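Long-range contacts in pili retraction protein PilT (Thermus thermophilus, PDB 5FL3), which binds ADP and probably hydrolyses ATP to power the retraction of pili: residues A[24-29]-A[104-109]; A[78-83]-A[90-95]. One frame throughout, in Å; residues are numbered along the deposited sequence.

Contact 1. Residues A[24-29]-A[104-109]; sequences ASDIHL and VMRVVS
I27 and M105 form an antiparallel hydrogen-bonded pair at the middle of this contact, where strands 26-29 and 104-108 run antiparallel, 165° between their directions, and exchange two nearly straight bonds, I27 N to M105 O and M105 N to I27 O, both 2.8 Å. A third bond, V107 N to S25 O at 3.1 Å, joins the two segments on the other side of the D26-R106 pair, its donor standing above the carbonyl plane of S25. On the buried face I27 and M105 meet CB to CB at 4.1 Å, and the SD of M105 approaches L29 CD1; L16 of helix 11-21 packs against both I27 and M105. On the other face V104 lies alongside H28, with CG1 over one face of the imidazole, 4.3 Å from its centroid, in a CH-pi contact. D26 and R106 are neighbours here without a salt bridge: OD2 of D26 rests 4.0 Å from the aliphatic CG of R106, whose chain leaves with CG anti to the backbone N (chi1 178°), bends at chi3 and takes the guanidinium away to a salt bridge with E173 and the carbonyl of I172. This is regular antiparallel pairing inside the six-stranded N-terminal sheet, and at its loop end S25 belongs to the ADP pocket.

Contact 2. Residues A[78-83]-A[90-95]; sequences MDFAYT and FRCNLL
C92 lies against the ring of F80 at the centre of the buried face, its CB over one face of the ring, 3.6 Å from the centroid in a CH-pi contact. The SG sits obliquely to the same ring at 4.4 Å from its centroid, a cysteine sulfur-aromatic contact. F80 holds its CG between the backbone N and the carbonyl carbon (chi1 66°), which tucks the ring against C92 and brings its edge to CB of L94. At one end of this apolar row M78 and L94 meet through their CB atoms; at the other, Y82 and F90 run side by side, the CD2 of F90 lying near the plane of the tyrosine ring at its edge, 3.8 Å from Y82 CD2. The backbones beneath form three antiparallel hydrogen-bonded pairs, M78 with L94, F80 with C92 and Y82 with F90, each closed by two bonds.

The opposite face is polar. R91 grips D79 side-on with two nitrogens on one oxygen: NE donates to the syn lone pair of D79 OD1 at 3.0 Å, while NH2 meets OD1 nearly along the C-O axis at 3.1 Å. Both bonds are bent, and the carboxylate and guanidinium planes are 44° apart. The other oxygen, OD2, takes N93 ND2 at 3.2 Å from above the carboxylate plane, so both carboxylate oxygens are engaged. A81 CB lies over one face of the guanidinium.

In this beta hairpin, strand 78-84 is one of the two outermost strands of the sheet within this chain and strand 88-97 pairs on its other side with strand 100-108, while helices 53-63 and 66-72 pack on the apolar face.

How the contacts relate
Contacts 1 and 2 belong to one antiparallel sheet, joined by the neighbouring strands 88-97 and 100-108. Probable backbone hydrogen bonds, R106 N to R91 O and N93 N to V104 O, tie them together, and M105 CE packs on C92 SG as V107 CG2 does on F90 CE1. Both are partly buried, but contact 1 joins two inner strands, 26-30 and 100-108, whereas contact 2 includes the outermost strand 78-84, with D79 and A81 exposed. The buried side is aliphatic and thioether in contact 1, richer in aromatic rings in contact 2. Contact 2 pairs D79 with R91 across the hairpin on its more exposed face; contact 1 sends R106 outside and reaches the nucleotide pocket through S25.

Contact 1. Residues A[24-29]-A[104-109]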
loop_
_atom_site.group_PDB
_atom_site.type_symbol
_atom_site.label_atom_id
_atom_site.label_comp_id
_atom_site.label_asym_id
_atom_site.label_seq_id
_atom_site.Cartn_x
_atom_site.Cartn_y
_atom_site.Cartn_z
ATOM N N ALA A 24 -2.293 -8.866 14.674
ATOM C CA ALA A 24 -1.568 -9.641 13.676
ATOM C C ALA A 24 -2.083 -9.312 12.295
ATOM O O ALA A 24 -3.272 -9.435 12.034
ATOM C CB ALA A 24 -1.700 -11.138 13.934
ATOM N N SER A 25 -1.174 -8.921 11.410
ATOM C CA SER A 25 -1.486 -8.767 10.008
ATOM C C SER A 25 -1.424 -10.113 9.285
ATOM O O SER A 25 -2.147 -10.347 8.313
ATOM C CB SER A 25 -0.520 -7.783 9.377
ATOM O OG SER A 25 0.794 -8.187 9.657
ATOM N N ASP A 26 -0.560 -10.998 9.776
ATOM C CA ASP A 26 -0.285 -12.269 9.112
ATOM C C ASP A 26 -0.037 -13.352 10.149
ATOM O O ASP A 26 0.637 -13.115 11.165
ATOM C CB ASP A 26 0.933 -12.160 8.180
ATOM C CG ASP A 26 0.790 -11.055 7.138
ATOM O OD1 ASP A 26 1.198 -9.896 7.405
ATOM O OD2 ASP A 26 0.276 -11.359 6.041
ATOM N N ILE A 27 -0.591 -14.530 9.888
ATOM C CA ILE A 27 -0.382 -15.690 10.738
ATOM C C ILE A 27 0.321 -16.810 9.967
ATOM O O ILE A 27 -0.148 -17.264 8.915
ATOM C CB ILE A 27 -1.719 -16.215 11.312
ATOM C CG1 ILE A 27 -2.404 -15.133 12.155
ATOM C CG2 ILE A 27 -1.495 -17.479 12.136
ATOM C CD1 ILE A 27 -3.863 -15.388 12.361
ATOM N N HIS A 28 1.460 -17.235 10.498
ATOM C CA HIS A 28 2.223 -18.326 9.923
ATOM C C HIS A 28 2.118 -19.595 10.776
ATOM O O HIS A 28 2.486 -19.599 11.949
ATOM C CB HIS A 28 3.682 -17.904 9.763
ATOM C CG HIS A 28 3.889 -16.849 8.716
ATOM N ND1 HIS A 28 3.460 -15.547 8.873
ATOM C CD2 HIS A 28 4.456 -16.911 7.488
ATOM C CE1 HIS A 28 3.770 -14.849 7.798
ATOM N NE2 HIS A 28 4.383 -15.651 6.946
ATOM N N LEU A 29 1.596 -20.658 10.172
ATOM C CA LEU A 29 1.490 -21.983 10.794
ATOM C C LEU A 29 2.336 -23.014 10.017
ATOM O O LEU A 29 1.916 -23.532 8.970
ATOM C CB LEU A 29 0.017 -22.409 10.866
ATOM C CG LEU A 29 -0.824 -21.417 11.690
ATOM C CD1 LEU A 29 -2.279 -21.825 11.845
ATOM C CD2 LEU A 29 -0.179 -21.200 13.064
ATOM N N VAL A 104 -0.561 -20.075 5.718
ATOM C CA VAL A 104 -0.322 -18.655 5.903
ATOM C C VAL A 104 -1.646 -17.937 5.776
ATOM O O VAL A 104 -2.299 -18.002 4.740
ATOM C CB VAL A 104 0.689 -18.075 4.895
ATOM C CG1 VAL A 104 0.827 -16.585 5.128
ATOM C CG2 VAL A 104 2.044 -18.756 5.043
ATOM N N MET A 105 -2.047 -17.272 6.850
ATOM C CA MET A 105 -3.329 -16.604 6.899
ATOM C C MET A 105 -3.129 -15.097 6.945
ATOM O O MET A 105 -2.371 -14.602 7.789
ATOM C CB MET A 105 -4.103 -17.078 8.115
ATOM C CG MET A 105 -4.049 -18.570 8.265
ATOM S SD MET A 105 -5.051 -19.141 9.637
ATOM C CE MET A 105 -6.652 -18.447 9.226
ATOM N N ARG A 106 -3.781 -14.374 6.034
ATOM C CA ARG A 106 -3.746 -12.904 6.068
ATOM C C ARG A 106 -5.070 -12.313 6.564
ATOM O O ARG A 106 -6.150 -12.700 6.104
ATOM C CB ARG A 106 -3.417 -12.346 4.684
ATOM C CG ARG A 106 -3.404 -10.829 4.620
ATOM C CD ARG A 106 -3.042 -10.367 3.220
ATOM N NE ARG A 106 -3.883 -11.037 2.229
ATOM C CZ ARG A 106 -5.091 -10.612 1.864
ATOM N NH1 ARG A 106 -5.597 -9.505 2.405
ATOM N NH2 ARG A 106 -5.793 -11.293 0.961
ATOM N N VAL A 107 -5.004 -11.383 7.506
ATOM C CA VAL A 107 -6.236 -10.747 7.962
ATOM C C VAL A 107 -6.685 -9.667 6.978
ATOM O O VAL A 107 -5.914 -8.782 6.654
ATOM C CB VAL A 107 -6.079 -10.117 9.354
ATOM C CG1 VAL A 107 -7.429 -9.542 9.842
ATOM C CG2 VAL A 107 -5.516 -11.138 10.342
ATOM N N VAL A 108 -7.916 -9.767 6.483
ATOM C CA VAL A 108 -8.520 -8.722 5.649
ATOM C C VAL A 108 -9.235 -7.776 6.597
ATOM O O VAL A 108 -10.265 -8.145 7.152
ATOM C CB VAL A 108 -9.538 -9.301 4.614
ATOM C CG1 VAL A 108 -9.907 -8.268 3.561
ATOM C CG2 VAL A 108 -9.000 -10.576 3.954
ATOM N N SER A 109 -8.710 -6.582 6.833
ATOM C CA SER A 109 -9.359 -5.740 7.835
ATOM C C SER A 109 -10.491 -4.906 7.269
ATOM O O SER A 109 -10.479 -4.507 6.101
ATOM C CB SER A 109 -8.375 -4.803 8.524
ATOM O OG SER A 109 -8.958 -4.300 9.737
#

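Contact 2. Residues A[78-83]-A[90-95]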
loop_
_atom_site.group_PDB
_atom_site.type_symbol
_atom_site.label_atom_id
_atom_site.label_comp_id
_atom_site.label_asym_id
_atom_site.label_seq_id
_atom_site.Cartn_x
_atom_site.Cartn_y
_atom_site.Cartn_z
ATOM N N MET A 78 -3.255 -24.225 -2.060
ATOM C CA MET A 78 -4.657 -23.834 -2.061
ATOM C C MET A 78 -4.832 -22.475 -1.450
ATOM O O MET A 78 -4.362 -22.221 -0.348
ATOM C CB MET A 78 -5.506 -24.826 -1.300
ATOM C CG MET A 78 -5.977 -25.988 -2.118
ATOM S SD MET A 78 -7.334 -26.780 -1.241
ATOM C CE MET A 78 -8.452 -25.384 -1.088
ATOM N N ASP A 79 -5.512 -21.599 -2.172
ATOM C CA ASP A 79 -5.791 -20.255 -1.687
ATOM C C ASP A 79 -7.274 -20.190 -1.362
ATOM O O ASP A 79 -8.085 -20.495 -2.217
ATOM C CB ASP A 79 -5.395 -19.213 -2.740
ATOM C CG ASP A 79 -5.529 -17.791 -2.238
ATOM O OD1 ASP A 79 -6.594 -17.441 -1.646
ATOM O OD2 ASP A 79 -4.564 -17.016 -2.457
ATOM N N PHE A 80 -7.641 -19.806 -0.142
ATOM C CA PHE A 80 -9.063 -19.779 0.220
ATOM C C PHE A 80 -9.443 -18.752 1.311
ATOM O O PHE A 80 -8.628 -18.370 2.158
ATOM C CB PHE A 80 -9.517 -21.189 0.652
ATOM C CG PHE A 80 -8.880 -21.675 1.932
ATOM C CD1 PHE A 80 -7.652 -22.335 1.913
ATOM C CD2 PHE A 80 -9.501 -21.462 3.157
ATOM C CE1 PHE A 80 -7.062 -22.771 3.082
ATOM C CE2 PHE A 80 -8.910 -21.898 4.329
ATOM C CZ PHE A 80 -7.684 -22.553 4.286
ATOM N N ALA A 81 -10.698 -18.313 1.279
ATOM C CA ALA A 81 -11.223 -17.404 2.296
ATOM C C ALA A 81 -11.744 -18.153 3.517
ATOM O O ALA A 81 -12.258 -19.259 3.416
ATOM C CB ALA A 81 -12.329 -16.538 1.710
ATOM N N TYR A 82 -11.619 -17.538 4.679
ATOM C CA TYR A 82 -12.156 -18.131 5.883
ATOM C C TYR A 82 -12.550 -17.034 6.861
ATOM O O TYR A 82 -11.810 -16.070 7.058
ATOM C CB TYR A 82 -11.150 -19.087 6.508
ATOM C CG TYR A 82 -11.536 -19.512 7.902
ATOM C CD1 TYR A 82 -12.479 -20.514 8.111
ATOM C CD2 TYR A 82 -10.959 -18.910 9.012
ATOM C CE1 TYR A 82 -12.839 -20.894 9.383
ATOM C CE2 TYR A 82 -11.313 -19.285 10.290
ATOM C CZ TYR A 82 -12.253 -20.275 10.470
ATOM O OH TYR A 82 -12.596 -20.647 11.749
ATOM N N THR A 83 -13.724 -17.171 7.468
ATOM C CA THR A 83 -14.200 -16.129 8.365
ATOM C C THR A 83 -14.516 -16.625 9.770
ATOM O O THR A 83 -15.167 -17.648 9.944
ATOM C CB THR A 83 -15.440 -15.481 7.801
ATOM O OG1 THR A 83 -15.249 -15.283 6.400
ATOM C CG2 THR A 83 -15.692 -14.144 8.486
ATOM N N PHE A 90 -10.142 -13.763 6.760
ATOM C CA PHE A 90 -8.814 -14.234 6.366
ATOM C C PHE A 90 -8.802 -14.696 4.925
ATOM O O PHE A 90 -9.754 -15.308 4.459
ATOM C CB PHE A 90 -8.344 -15.407 7.245
ATOM C CG PHE A 90 -8.339 -15.122 8.724
ATOM C CD1 PHE A 90 -7.218 -14.561 9.338
ATOM C CD2 PHE A 90 -9.444 -15.434 9.509
ATOM C CE1 PHE A 90 -7.200 -14.302 10.717
ATOM C CE2 PHE A 90 -9.443 -15.171 10.892
ATOM C CZ PHE A 90 -8.316 -14.602 11.491
ATOM N N ARG A 91 -7.716 -14.417 4.217
ATOM C CA ARG A 91 -7.393 -15.185 3.030
ATOM C C ARG A 91 -6.264 -16.122 3.444
ATOM O O ARG A 91 -5.353 -15.723 4.158
ATOM C CB ARG A 91 -6.992 -14.293 1.850
ATOM C CG ARG A 91 -8.161 -13.633 1.121
ATOM C CD ARG A 91 -8.034 -13.784 -0.400
ATOM N NE ARG A 91 -8.305 -15.155 -0.831
ATOM C CZ ARG A 91 -9.456 -15.581 -1.355
ATOM N NH1 ARG A 91 -10.455 -14.732 -1.552
ATOM N NH2 ARG A 91 -9.603 -16.860 -1.700
ATOM N N CYS A 92 -6.343 -17.375 3.018
ATOM C CA CYS A 92 -5.443 -18.403 3.517
ATOM C C CYS A 92 -4.735 -19.126 2.393
ATOM O O CYS A 92 -5.342 -19.499 1.391
ATOM C CB CYS A 92 -6.207 -19.420 4.378
ATOM S SG CYS A 92 -7.191 -18.647 5.670
ATOM N N ASN A 93 -3.439 -19.327 2.579
ATOM C CA ASN A 93 -2.669 -20.091 1.640
ATOM C C ASN A 93 -2.124 -21.339 2.283
ATOM O O ASN A 93 -1.240 -21.292 3.131
ATOM C CB ASN A 93 -1.552 -19.245 1.054
ATOM C CG ASN A 93 -1.969 -18.580 -0.222
ATOM O OD1 ASN A 93 -1.878 -19.176 -1.307
ATOM N ND2 ASN A 93 -2.468 -17.348 -0.108
ATOM N N LEU A 94 -2.703 -22.462 1.884
ATOM C CA LEU A 94 -2.260 -23.755 2.335
ATOM C C LEU A 94 -1.141 -24.146 1.392
ATOM O O LEU A 94 -1.271 -23.970 0.188
ATOM C CB LEU A 94 -3.417 -24.760 2.315
ATOM C CG LEU A 94 -3.252 -26.205 2.791
ATOM C CD1 LEU A 94 -2.585 -26.263 4.139
ATOM C CD2 LEU A 94 -4.617 -26.867 2.871
ATOM N N LEU A 95 -0.035 -24.639 1.941
ATOM C CA LEU A 95 1.076 -25.110 1.123
ATOM C C LEU A 95 1.564 -26.451 1.641
ATOM O O LEU A 95 1.080 -26.943 2.660
ATOM C CB LEU A 95 2.214 -24.090 1.123
ATOM C CG LEU A 95 2.688 -23.666 2.516
ATOM C CD1 LEU A 95 4.082 -24.199 2.764
ATOM C CD2 LEU A 95 2.645 -22.173 2.719
#